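Local structure of ATP-dependent RNA helicase A (Homo sapiens, 3VYY) at residues 38-49 / 60-69. The protein probably unwinds RNA at the cost of ATP, and through its double-stranded RNA-binding domains facilitates assembly of the RNA-induced silencing complex. Residues are numbered along the deposited sequence; the frame is centred on the assembly and turned at random.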
# COMPACT_ATOMS: atom_id res chain seq x y z
N VAL A 38 -3.90 4.53 -2.08
CA VAL A 38 -4.76 3.46 -1.55
C VAL A 38 -5.55 4.04 -0.44
O VAL A 38 -5.03 4.84 0.36
CB VAL A 38 -4.03 2.34 -0.80
CG1 VAL A 38 -4.58 1.00 -1.20
CG2 VAL A 38 -2.56 2.41 -0.96
N GLN A 39 -6.80 3.59 -0.33
CA GLN A 39 -7.58 3.89 0.86
C GLN A 39 -8.23 2.65 1.39
O GLN A 39 -8.28 1.63 0.71
CB GLN A 39 -8.59 5.00 0.57
CG GLN A 39 -7.90 6.35 0.47
CD GLN A 39 -8.78 7.46 -0.08
OE1 GLN A 39 -9.83 7.22 -0.67
NE2 GLN A 39 -8.34 8.70 0.10
N VAL A 40 -8.66 2.71 2.64
CA VAL A 40 -9.49 1.66 3.21
C VAL A 40 -10.58 2.38 3.96
O VAL A 40 -10.31 3.42 4.57
CB VAL A 40 -8.68 0.75 4.16
CG1 VAL A 40 -9.60 -0.25 4.83
CG2 VAL A 40 -7.60 0.02 3.40
N GLU A 41 -11.81 1.85 3.92
CA GLU A 41 -12.95 2.46 4.63
C GLU A 41 -12.68 2.54 6.12
O GLU A 41 -12.19 1.60 6.73
CB GLU A 41 -14.27 1.70 4.37
CG GLU A 41 -15.54 2.54 4.66
CD GLU A 41 -16.88 1.90 4.18
OE1 GLU A 41 -17.93 2.13 4.84
OE2 GLU A 41 -16.90 1.18 3.15
N GLY A 42 -12.98 3.70 6.70
CA GLY A 42 -12.84 3.89 8.13
C GLY A 42 -11.44 4.23 8.57
O GLY A 42 -11.12 4.17 9.76
N TYR A 43 -10.59 4.61 7.61
CA TYR A 43 -9.23 5.02 7.95
C TYR A 43 -8.85 6.34 7.32
O TYR A 43 -8.93 6.53 6.12
CB TYR A 43 -8.24 3.92 7.58
CG TYR A 43 -8.37 2.72 8.47
CD1 TYR A 43 -9.20 1.64 8.12
CD2 TYR A 43 -7.69 2.66 9.68
CE1 TYR A 43 -9.32 0.53 8.94
CE2 TYR A 43 -7.81 1.56 10.51
CZ TYR A 43 -8.62 0.51 10.14
OH TYR A 43 -8.72 -0.57 10.98
N ASN A 44 -8.42 7.24 8.17
CA ASN A 44 -8.19 8.62 7.81
C ASN A 44 -6.75 8.83 7.31
O ASN A 44 -5.95 9.50 7.98
CB ASN A 44 -8.46 9.47 9.06
CG ASN A 44 -8.52 10.96 8.77
OD1 ASN A 44 -8.83 11.39 7.64
ND2 ASN A 44 -8.24 11.76 9.80
N TYR A 45 -6.43 8.27 6.14
CA TYR A 45 -5.07 8.31 5.60
C TYR A 45 -5.04 7.72 4.20
O TYR A 45 -5.74 6.73 3.93
CB TYR A 45 -4.10 7.53 6.51
CG TYR A 45 -2.62 7.71 6.18
CD1 TYR A 45 -1.90 8.79 6.68
CD2 TYR A 45 -1.94 6.78 5.40
CE1 TYR A 45 -0.55 8.97 6.39
CE2 TYR A 45 -0.58 6.94 5.10
CZ TYR A 45 0.10 8.04 5.60
OH TYR A 45 1.43 8.21 5.32
N THR A 46 -4.22 8.33 3.33
CA THR A 46 -4.00 7.89 1.94
C THR A 46 -2.56 7.43 1.70
O THR A 46 -1.63 8.22 1.78
CB THR A 46 -4.32 9.03 0.95
OG1 THR A 46 -5.62 9.53 1.23
CG2 THR A 46 -4.30 8.55 -0.48
N GLY A 47 -2.37 6.15 1.43
CA GLY A 47 -1.03 5.64 1.19
C GLY A 47 -0.58 6.06 -0.19
O GLY A 47 -1.28 5.82 -1.16
N MET A 48 0.59 6.69 -0.28
CA MET A 48 1.08 7.25 -1.55
C MET A 48 2.31 6.54 -2.12
O MET A 48 3.27 6.25 -1.40
CB MET A 48 1.37 8.74 -1.40
CG MET A 48 0.17 9.54 -0.96
SD MET A 48 0.35 11.35 -1.08
CE MET A 48 1.88 11.77 -0.17
N GLY A 49 2.28 6.29 -3.42
CA GLY A 49 3.38 5.59 -4.07
C GLY A 49 3.67 6.04 -5.48
O GLY A 49 2.76 6.28 -6.26
N ASN A 60 4.23 0.40 -3.37
CA ASN A 60 4.72 1.51 -2.58
C ASN A 60 3.61 2.15 -1.75
O ASN A 60 3.79 2.43 -0.57
CB ASN A 60 5.41 2.53 -3.48
CG ASN A 60 6.67 1.98 -4.16
OD1 ASN A 60 7.09 0.86 -3.92
ND2 ASN A 60 7.27 2.78 -5.02
N ALA A 61 2.45 2.35 -2.37
CA ALA A 61 1.27 2.87 -1.66
C ALA A 61 0.83 1.94 -0.53
O ALA A 61 0.49 2.40 0.56
CB ALA A 61 0.12 3.11 -2.63
N ALA A 62 0.83 0.63 -0.79
CA ALA A 62 0.46 -0.36 0.21
C ALA A 62 1.44 -0.30 1.38
O ALA A 62 1.01 -0.21 2.55
CB ALA A 62 0.39 -1.74 -0.38
N ARG A 63 2.74 -0.31 1.08
CA ARG A 63 3.77 -0.23 2.13
C ARG A 63 3.49 0.98 2.99
O ARG A 63 3.39 0.89 4.23
CB ARG A 63 5.14 -0.08 1.52
CG ARG A 63 6.26 -0.52 2.38
CD ARG A 63 7.49 0.38 2.19
NE ARG A 63 7.31 1.37 1.11
CZ ARG A 63 7.10 2.66 1.31
NH1 ARG A 63 7.08 3.14 2.54
NH2 ARG A 63 6.91 3.48 0.28
N ASP A 64 3.33 2.12 2.33
CA ASP A 64 2.96 3.34 3.00
C ASP A 64 1.79 3.10 3.94
O ASP A 64 1.90 3.32 5.14
CB ASP A 64 2.63 4.42 1.97
CG ASP A 64 2.62 5.80 2.58
OD1 ASP A 64 3.53 6.12 3.40
OD2 ASP A 64 1.70 6.57 2.24
N PHE A 65 0.68 2.60 3.40
CA PHE A 65 -0.49 2.33 4.22
C PHE A 65 -0.22 1.41 5.41
O PHE A 65 -0.46 1.80 6.55
CB PHE A 65 -1.64 1.77 3.41
CG PHE A 65 -2.96 1.99 4.06
CD1 PHE A 65 -3.61 3.22 3.94
CD2 PHE A 65 -3.55 1.00 4.83
CE1 PHE A 65 -4.84 3.45 4.57
CE2 PHE A 65 -4.77 1.21 5.46
CZ PHE A 65 -5.42 2.44 5.32
N VAL A 66 0.27 0.19 5.16
CA VAL A 66 0.61 -0.71 6.29
C VAL A 66 1.44 -0.00 7.33
O VAL A 66 1.08 0.02 8.50
CB VAL A 66 1.34 -2.02 5.84
CG1 VAL A 66 1.72 -2.84 7.04
CG2 VAL A 66 0.45 -2.85 4.91
N ASN A 67 2.55 0.59 6.90
CA ASN A 67 3.42 1.32 7.83
C ASN A 67 2.59 2.22 8.74
O ASN A 67 2.84 2.30 9.94
CB ASN A 67 4.52 2.08 7.08
CG ASN A 67 5.44 2.88 8.02
OD1 ASN A 67 5.09 3.98 8.43
ND2 ASN A 67 6.63 2.34 8.31
N TYR A 68 1.58 2.86 8.17
CA TYR A 68 0.69 3.69 8.97
C TYR A 68 -0.18 2.90 9.97
O TYR A 68 -0.27 3.27 11.15
CB TYR A 68 -0.17 4.53 8.05
CG TYR A 68 -1.47 4.97 8.67
CD1 TYR A 68 -1.49 6.02 9.59
CD2 TYR A 68 -2.67 4.36 8.33
CE1 TYR A 68 -2.68 6.44 10.14
CE2 TYR A 68 -3.86 4.77 8.86
CZ TYR A 68 -3.86 5.81 9.77
OH TYR A 68 -5.05 6.23 10.33
N LEU A 69 -0.82 1.83 9.51
CA LEU A 69 -1.50 0.93 10.42
C LEU A 69 -0.62 0.62 11.63
O LEU A 69 -1.09 0.68 12.78
CB LEU A 69 -1.89 -0.36 9.70
CG LEU A 69 -2.88 -0.24 8.55
CD1 LEU A 69 -2.93 -1.52 7.74
CD2 LEU A 69 -4.29 0.16 9.02
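Tyr45 and Tyr68 lie in an offset stack, ring centroids 4.4 Å apart and planes only 11° from parallel, where the strand-connecting loop of this double-stranded RNA-binding domain (an α-β-β-β-α fold) meets its C-terminal helix. The two side chains run past each other in opposite directions, so each CB sits over the other's ring; Tyr45 CB is 3.8 Å from the centroid of the Tyr68 ring, a CH-pi contact. At the edges, Phe65 CD1 lies near the plane of the Tyr45 ring and Phe65 O in that of Tyr68. Broad, flat tyrosines suit this partly exposed border because their faces give wide apolar contact. Phe65 turns its edge to the loop: Tyr45 O lies in the ring plane, 3.5 Å from Phe65 CE1, and Tyr43 CB also approaches the edge. CG of Phe65 stands anti to the backbone N (chi1 -157°), which swings the ring toward the loop, where Val40 CG2 packs 3.7 Å from Phe65 CE2. Leu8 of helix 4-14 also touches this purely apolar, buried ring. Leu69 CD2 covers one face of the Tyr43 ring, and the ring of Trp11 meets it too, while Tyr43 OH is hydrogen-bonded to Glu74 OE1. In the sheet itself, strand 47-49 and helix segment 60-69 run roughly antiparallel, their axes 5.7 Å apart at closest approach. Gly47 and Gly49, having no side chains, let the strand backbone lie close against the helix, and Ala61 presents just a methyl group to Val38. Asp64 reaches across to the strand backbone: Asp64 OD2 accepts a hydrogen bond from Met48 N at 2.8 Å, on the anti side and 29° out of the carboxylate plane.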